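PDB 4WES: nitrogenase molybdenum-iron protein beta chain from Clostridium pasteurianum, which forms, with the alpha chain, the molybdenum-iron component of nitrogenase, which reduces dinitrogen to ammonium, and shares ligation of an [8Fe-7S] cluster with that chain. Local coordinates for residues Tyr340-Thr345 and His378-Asn383; Asp387-Asn392 and Phe397-Glu402. One frame throughout, in Å; residues are numbered along the deposited sequence.

Overall arrangement
Both contacts set a helix against the same five-stranded parallel sheet, and both are buried; their centres lie about 11 Å apart. Contact 1 places helix 374-383 on strand 337-343, with two aromatic side chains carrying most of the interface. Contact 2, less than half as extensive, lays helix 396-402 on strand 388-391 through aliphatic side chains, L389 against I398 and A399. The two follow in series along the chain, and their helices are neighbours: I381 packs on I398, while E402 OE1 accepts a probable hydrogen bond from H378 NE2 and forms a salt bridge with K382 NZ. The helices thus share apolar and polar links, whereas each meets its strand through nonpolar contacts. Only contact 2 has other subunits within reach.

Contact 1: Tyr340-Thr345 and His378-Asn383; sequences YVVTGT and HQWIKN
W380 meets the strand at two levels, with its CB on Y340 and its indole on both Y340 and V342. The W380 CB methylene lies 3.8 Å from the centroid of the Y340 ring and almost on the ring normal, a CH-pi contact over the face. From there the two aromatic side chains slide past each other in opposite directions. The phenol runs toward the helix backbone and the indole toward the strand, so the six-membered ring of W380 sits beside the root of the tyrosine, with W380 CE3 3.6 Å from Y340 CD1. Their planes make 58°, an oblique pairing. In the plane of the indole, Y340 CB abuts its edge. Further along that ring, V342 CG2 comes within 3.6 Å of W380 CZ3; a chi1 of 171° sets V342 CG1 anti to the backbone N and leaves CG2 beside that N, anti to the carbonyl carbon. K367 adds a cation-pi contact to W380. The phenol oxygen ends near the helix backbone, Y340 OH being 3.2 Å from W380 O, but its hydrogen-bond partner is E384 O, just beyond the segment.

One residue on, I381 brings its CG1 obliquely against the tyrosine, 3.8 Å from Y340 CE2. I381 also packs on I398 and E402 of helix 396-402. At the end of the segment, N383 ND2 donates to Q379 O, one turn back. Helix 374-383 therefore covers strand 337-343 through apolar and aromatic side chains, the helix-on-sheet packing of a Rossmann-like alpha/beta domain with a parallel sheet.

Contact 2: Asp387-Asn392 and Phe397-Glu402; sequences DLLISN and FIAREE
L389 points from strand 388-391 at the helix that follows it in the chain, and its CD2 methyl makes all the close approaches between 387-392 and 397-402. Strand and helix belong to a beta-alpha-beta unit whose second strand is 406-408. The methyl lies 4.1 Å from I398 CB. It also meets the helix backbone, L389 CD2 being 4.0 Å from A399 N and 4.2 Å from A399 CB. The leucine and isoleucine side chains cross at about a right angle. In L389, chi1 (175°) sets CG anti to the backbone N, and chi2 (62°) leaves CD2 roughly anti to CA, at the far end of an extended chain. The backbones are nearest here, L389 CA and A399 CA being 7.0 Å apart, consistent with the small alanine side chain.

Around these three residues, F406 of the next strand touches both L389 and A399, while A316 and L318 of strand 314-318 flank the leucine from the other neighbouring strand. I398 extends the packing to H378 and I381 of helix 374-383. Farther out, F397 packs edge-to-face on F454 of the second beta subunit, and R400 donates to E446 O and C449 O of that subunit. Where the strand ends, S391 OG donates to N392 O at 2.9 Å, lying in the carbonyl plane on a lone pair.

Contact 1: Tyr340-Thr345 and His378-Asn383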
loop_
_atom_site.group_PDB
_atom_site.type_symbol
_atom_site.label_atom_id
_atom_site.label_comp_id
_atom_site.label_asym_id
_atom_site.label_seq_id
_atom_site.Cartn_x
_atom_site.Cartn_y
_atom_site.Cartn_z
ATOM N N TYR B 340 -20.176 -10.460 -1.848
ATOM C CA TYR B 340 -20.200 -11.105 -3.180
ATOM C C TYR B 340 -18.979 -11.987 -3.210
ATOM O O TYR B 340 -17.877 -11.511 -2.996
ATOM C CB TYR B 340 -20.152 -10.096 -4.321
ATOM C CG TYR B 340 -21.254 -9.065 -4.289
ATOM C CD1 TYR B 340 -22.579 -9.410 -4.018
ATOM C CD2 TYR B 340 -20.994 -7.719 -4.504
ATOM C CE1 TYR B 340 -23.572 -8.458 -3.956
ATOM C CE2 TYR B 340 -21.995 -6.763 -4.466
ATOM C CZ TYR B 340 -23.283 -7.154 -4.198
ATOM O OH TYR B 340 -24.299 -6.224 -4.116
ATOM N N VAL B 341 -19.167 -13.278 -3.480
ATOM C CA VAL B 341 -18.092 -14.274 -3.347
ATOM C C VAL B 341 -18.169 -15.191 -4.566
ATOM O O VAL B 341 -19.133 -15.948 -4.700
ATOM C CB VAL B 341 -18.200 -15.071 -2.045
ATOM C CG1 VAL B 341 -16.914 -15.841 -1.826
ATOM C CG2 VAL B 341 -18.483 -14.188 -0.842
ATOM N N VAL B 342 -17.151 -15.130 -5.428
ATOM C CA VAL B 342 -17.189 -15.815 -6.711
ATOM C C VAL B 342 -15.918 -16.558 -7.017
ATOM O O VAL B 342 -14.815 -16.048 -6.782
ATOM C CB VAL B 342 -17.499 -14.800 -7.839
ATOM C CG1 VAL B 342 -17.344 -15.408 -9.223
ATOM C CG2 VAL B 342 -18.903 -14.262 -7.659
ATOM N N THR B 343 -16.068 -17.759 -7.580
ATOM C CA THR B 343 -14.957 -18.424 -8.238
ATOM C C THR B 343 -15.374 -18.829 -9.642
ATOM O O THR B 343 -16.546 -19.183 -9.852
ATOM C CB THR B 343 -14.472 -19.660 -7.451
ATOM O OG1 THR B 343 -13.326 -20.218 -8.125
ATOM C CG2 THR B 343 -15.494 -20.728 -7.308
ATOM N N GLY B 344 -14.426 -18.833 -10.563
ATOM C CA GLY B 344 -14.660 -19.410 -11.872
ATOM C C GLY B 344 -14.476 -20.907 -11.939
ATOM O O GLY B 344 -14.843 -21.533 -12.926
ATOM N N THR B 345 -13.879 -21.497 -10.906
ATOM C CA THR B 345 -13.589 -22.931 -10.916
ATOM C C THR B 345 -14.856 -23.690 -10.507
ATOM O O THR B 345 -15.457 -23.394 -9.489
ATOM C CB THR B 345 -12.450 -23.236 -9.955
ATOM O OG1 THR B 345 -11.241 -22.622 -10.441
ATOM C CG2 THR B 345 -12.192 -24.710 -9.855
ATOM N N HIS B 378 -19.456 -7.217 -11.171
ATOM C CA HIS B 378 -19.660 -5.800 -11.449
ATOM C C HIS B 378 -21.152 -5.458 -11.460
ATOM O O HIS B 378 -21.581 -4.457 -10.870
ATOM C CB HIS B 378 -18.958 -5.404 -12.734
ATOM C CG HIS B 378 -18.909 -3.929 -12.932
ATOM N ND1 HIS B 378 -18.523 -3.382 -14.125
ATOM C CD2 HIS B 378 -19.163 -2.896 -12.085
ATOM C CE1 HIS B 378 -18.564 -2.065 -14.013
ATOM N NE2 HIS B 378 -18.929 -1.748 -12.770
ATOM N N GLN B 379 -21.944 -6.263 -12.159
ATOM C CA GLN B 379 -23.396 -6.018 -12.171
ATOM C C GLN B 379 -23.966 -6.000 -10.761
ATOM O O GLN B 379 -24.806 -5.139 -10.425
ATOM C CB GLN B 379 -24.148 -7.042 -13.008
ATOM C CG GLN B 379 -23.798 -6.994 -14.486
ATOM C CD GLN B 379 -24.948 -7.557 -15.334
ATOM O OE1 GLN B 379 -25.200 -8.752 -15.347
ATOM N NE2 GLN B 379 -25.663 -6.668 -15.974
ATOM N N TRP B 380 -23.563 -6.946 -9.922
ATOM C CA TRP B 380 -24.064 -6.967 -8.555
ATOM C C TRP B 380 -23.699 -5.687 -7.810
ATOM O O TRP B 380 -24.541 -5.134 -7.093
ATOM C CB TRP B 380 -23.532 -8.184 -7.805
ATOM C CG TRP B 380 -23.867 -9.490 -8.431
ATOM C CD1 TRP B 380 -24.792 -9.755 -9.425
ATOM C CD2 TRP B 380 -23.272 -10.733 -8.108
ATOM N NE1 TRP B 380 -24.779 -11.091 -9.738
ATOM C CE2 TRP B 380 -23.843 -11.706 -8.948
ATOM C CE3 TRP B 380 -22.292 -11.114 -7.186
ATOM C CZ2 TRP B 380 -23.479 -13.046 -8.872
ATOM C CZ3 TRP B 380 -21.933 -12.433 -7.117
ATOM C CH2 TRP B 380 -22.530 -13.380 -7.948
ATOM N N ILE B 381 -22.455 -5.241 -7.978
ATOM C CA ILE B 381 -21.993 -4.023 -7.325
ATOM C C ILE B 381 -22.809 -2.815 -7.744
ATOM O O ILE B 381 -23.096 -1.945 -6.937
ATOM C CB ILE B 381 -20.495 -3.833 -7.578
ATOM C CG1 ILE B 381 -19.703 -4.858 -6.761
ATOM C CG2 ILE B 381 -20.042 -2.433 -7.262
ATOM C CD1 ILE B 381 -18.244 -4.989 -7.169
ATOM N N LYS B 382 -23.204 -2.776 -9.022
ATOM C CA LYS B 382 -24.036 -1.664 -9.475
ATOM C C LYS B 382 -25.411 -1.615 -8.809
ATOM O O LYS B 382 -26.053 -0.555 -8.771
ATOM C CB LYS B 382 -24.231 -1.720 -10.992
ATOM C CG LYS B 382 -22.968 -1.445 -11.781
ATOM C CD LYS B 382 -23.210 -1.637 -13.267
ATOM C CE LYS B 382 -21.995 -1.216 -14.050
ATOM N NZ LYS B 382 -21.711 0.240 -13.862
ATOM N N ASN B 383 -25.871 -2.768 -8.332
ATOM C CA ASN B 383 -27.140 -2.845 -7.617
ATOM C C ASN B 383 -27.027 -2.619 -6.126
ATOM O O ASN B 383 -27.937 -2.042 -5.533
ATOM C CB ASN B 383 -27.827 -4.160 -7.939
ATOM C CG ASN B 383 -28.401 -4.156 -9.337
ATOM O OD1 ASN B 383 -29.533 -3.737 -9.526
ATOM N ND2 ASN B 383 -27.628 -4.592 -10.313
#

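Contact 2: Asp387-Asn392 and Phe397-Glu402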
loop_
_atom_site.group_PDB
_atom_site.type_symbol
_atom_site.label_atom_id
_atom_site.label_comp_id
_atom_site.label_asym_id
_atom_site.label_seq_id
_atom_site.Cartn_x
_atom_site.Cartn_y
_atom_site.Cartn_z
ATOM N N ASP B 387 -17.571 -2.034 0.049
ATOM C CA ASP B 387 -16.544 -1.223 0.672
ATOM C C ASP B 387 -15.099 -1.642 0.344
ATOM O O ASP B 387 -14.158 -0.930 0.659
ATOM C CB ASP B 387 -16.733 -1.245 2.191
ATOM C CG ASP B 387 -18.091 -0.787 2.611
ATOM O OD1 ASP B 387 -18.455 0.364 2.228
ATOM O OD2 ASP B 387 -18.834 -1.533 3.278
ATOM N N LEU B 388 -14.963 -2.802 -0.300
ATOM C CA LEU B 388 -13.660 -3.416 -0.505
ATOM C C LEU B 388 -13.820 -4.482 -1.590
ATOM O O LEU B 388 -14.801 -5.198 -1.615
ATOM C CB LEU B 388 -13.178 -4.077 0.796
ATOM C CG LEU B 388 -11.776 -4.717 0.823
ATOM C CD1 LEU B 388 -10.695 -3.656 0.683
ATOM C CD2 LEU B 388 -11.583 -5.522 2.107
ATOM N N LEU B 389 -12.812 -4.551 -2.449
ATOM C CA LEU B 389 -12.728 -5.555 -3.519
ATOM C C LEU B 389 -11.403 -6.256 -3.399
ATOM O O LEU B 389 -10.362 -5.597 -3.345
ATOM C CB LEU B 389 -12.848 -4.888 -4.886
ATOM C CG LEU B 389 -12.668 -5.757 -6.121
ATOM C CD1 LEU B 389 -13.692 -6.852 -6.244
ATOM C CD2 LEU B 389 -12.661 -4.934 -7.378
ATOM N N ILE B 390 -11.439 -7.578 -3.428
ATOM C CA ILE B 390 -10.249 -8.424 -3.347
ATOM C C ILE B 390 -10.260 -9.410 -4.510
ATOM O O ILE B 390 -11.193 -10.199 -4.638
ATOM C CB ILE B 390 -10.157 -9.189 -2.006
ATOM C CG1 ILE B 390 -10.319 -8.252 -0.803
ATOM C CG2 ILE B 390 -8.846 -9.947 -1.949
ATOM C CD1 ILE B 390 -10.283 -8.946 0.519
ATOM N N SER B 391 -9.256 -9.317 -5.380
ATOM C CA SER B 391 -9.206 -10.166 -6.549
ATOM C C SER B 391 -7.846 -10.068 -7.198
ATOM O O SER B 391 -6.993 -9.296 -6.762
ATOM C CB SER B 391 -10.273 -9.757 -7.603
ATOM O OG SER B 391 -9.922 -8.539 -8.275
ATOM N N ASN B 392 -7.678 -10.771 -8.326
ATOM C CA ASN B 392 -6.465 -10.610 -9.110
ATOM C C ASN B 392 -6.506 -9.282 -9.860
ATOM O O ASN B 392 -7.409 -8.447 -9.679
ATOM C CB ASN B 392 -6.270 -11.816 -10.037
ATOM C CG ASN B 392 -7.289 -11.880 -11.172
ATOM O OD1 ASN B 392 -7.853 -10.875 -11.586
ATOM N ND2 ASN B 392 -7.481 -13.082 -11.703
ATOM N N PHE B 397 -10.252 -2.800 -12.898
ATOM C CA PHE B 397 -11.194 -2.046 -13.754
ATOM C C PHE B 397 -12.460 -1.738 -12.995
ATOM O O PHE B 397 -12.997 -0.625 -13.112
ATOM C CB PHE B 397 -11.528 -2.860 -15.018
ATOM C CG PHE B 397 -10.380 -3.055 -15.963
ATOM C CD1 PHE B 397 -9.513 -4.137 -15.826
ATOM C CD2 PHE B 397 -10.187 -2.209 -17.042
ATOM C CE1 PHE B 397 -8.489 -4.325 -16.707
ATOM C CE2 PHE B 397 -9.173 -2.391 -17.934
ATOM C CZ PHE B 397 -8.312 -3.463 -17.770
ATOM N N ILE B 398 -12.964 -2.682 -12.222
ATOM C CA ILE B 398 -14.119 -2.450 -11.362
ATOM C C ILE B 398 -13.775 -1.479 -10.244
ATOM O O ILE B 398 -14.547 -0.572 -9.929
ATOM C CB ILE B 398 -14.643 -3.776 -10.797
ATOM C CG1 ILE B 398 -15.066 -4.747 -11.877
ATOM C CG2 ILE B 398 -15.781 -3.565 -9.834
ATOM C CD1 ILE B 398 -15.374 -6.137 -11.384
ATOM N N ALA B 399 -12.594 -1.634 -9.649
ATOM C CA ALA B 399 -12.182 -0.767 -8.557
ATOM C C ALA B 399 -12.141 0.681 -9.010
ATOM O O ALA B 399 -12.558 1.578 -8.267
ATOM C CB ALA B 399 -10.819 -1.199 -8.021
ATOM N N ARG B 400 -11.618 0.915 -10.207
ATOM C CA ARG B 400 -11.571 2.288 -10.697
ATOM C C ARG B 400 -12.973 2.789 -11.059
ATOM O O ARG B 400 -13.371 3.891 -10.690
ATOM C CB ARG B 400 -10.635 2.398 -11.912
ATOM C CG ARG B 400 -10.786 3.749 -12.581
ATOM C CD ARG B 400 -9.611 4.141 -13.395
ATOM N NE ARG B 400 -9.940 5.281 -14.229
ATOM C CZ ARG B 400 -9.054 6.039 -14.847
ATOM N NH1 ARG B 400 -7.758 5.859 -14.693
ATOM N NH2 ARG B 400 -9.483 7.000 -15.649
ATOM N N GLU B 401 -13.733 2.003 -11.820
ATOM C CA GLU B 401 -15.061 2.456 -12.266
ATOM C C GLU B 401 -15.961 2.748 -11.080
ATOM O O GLU B 401 -16.721 3.727 -11.137
ATOM C CB GLU B 401 -15.682 1.400 -13.168
ATOM C CG GLU B 401 -17.126 1.660 -13.562
ATOM C CD GLU B 401 -17.370 2.911 -14.363
ATOM O OE1 GLU B 401 -16.406 3.649 -14.716
ATOM O OE2 GLU B 401 -18.573 3.156 -14.672
ATOM N N GLU B 402 -15.931 1.913 -10.056
ATOM C CA GLU B 402 -16.841 2.028 -8.931
ATOM C C GLU B 402 -16.235 2.698 -7.708
ATOM O O GLU B 402 -16.936 2.883 -6.709
ATOM C CB GLU B 402 -17.379 0.639 -8.588
ATOM C CG GLU B 402 -18.122 -0.043 -9.745
ATOM C CD GLU B 402 -19.369 0.668 -10.206
ATOM O OE1 GLU B 402 -19.698 0.558 -11.410
ATOM O OE2 GLU B 402 -20.044 1.337 -9.378
#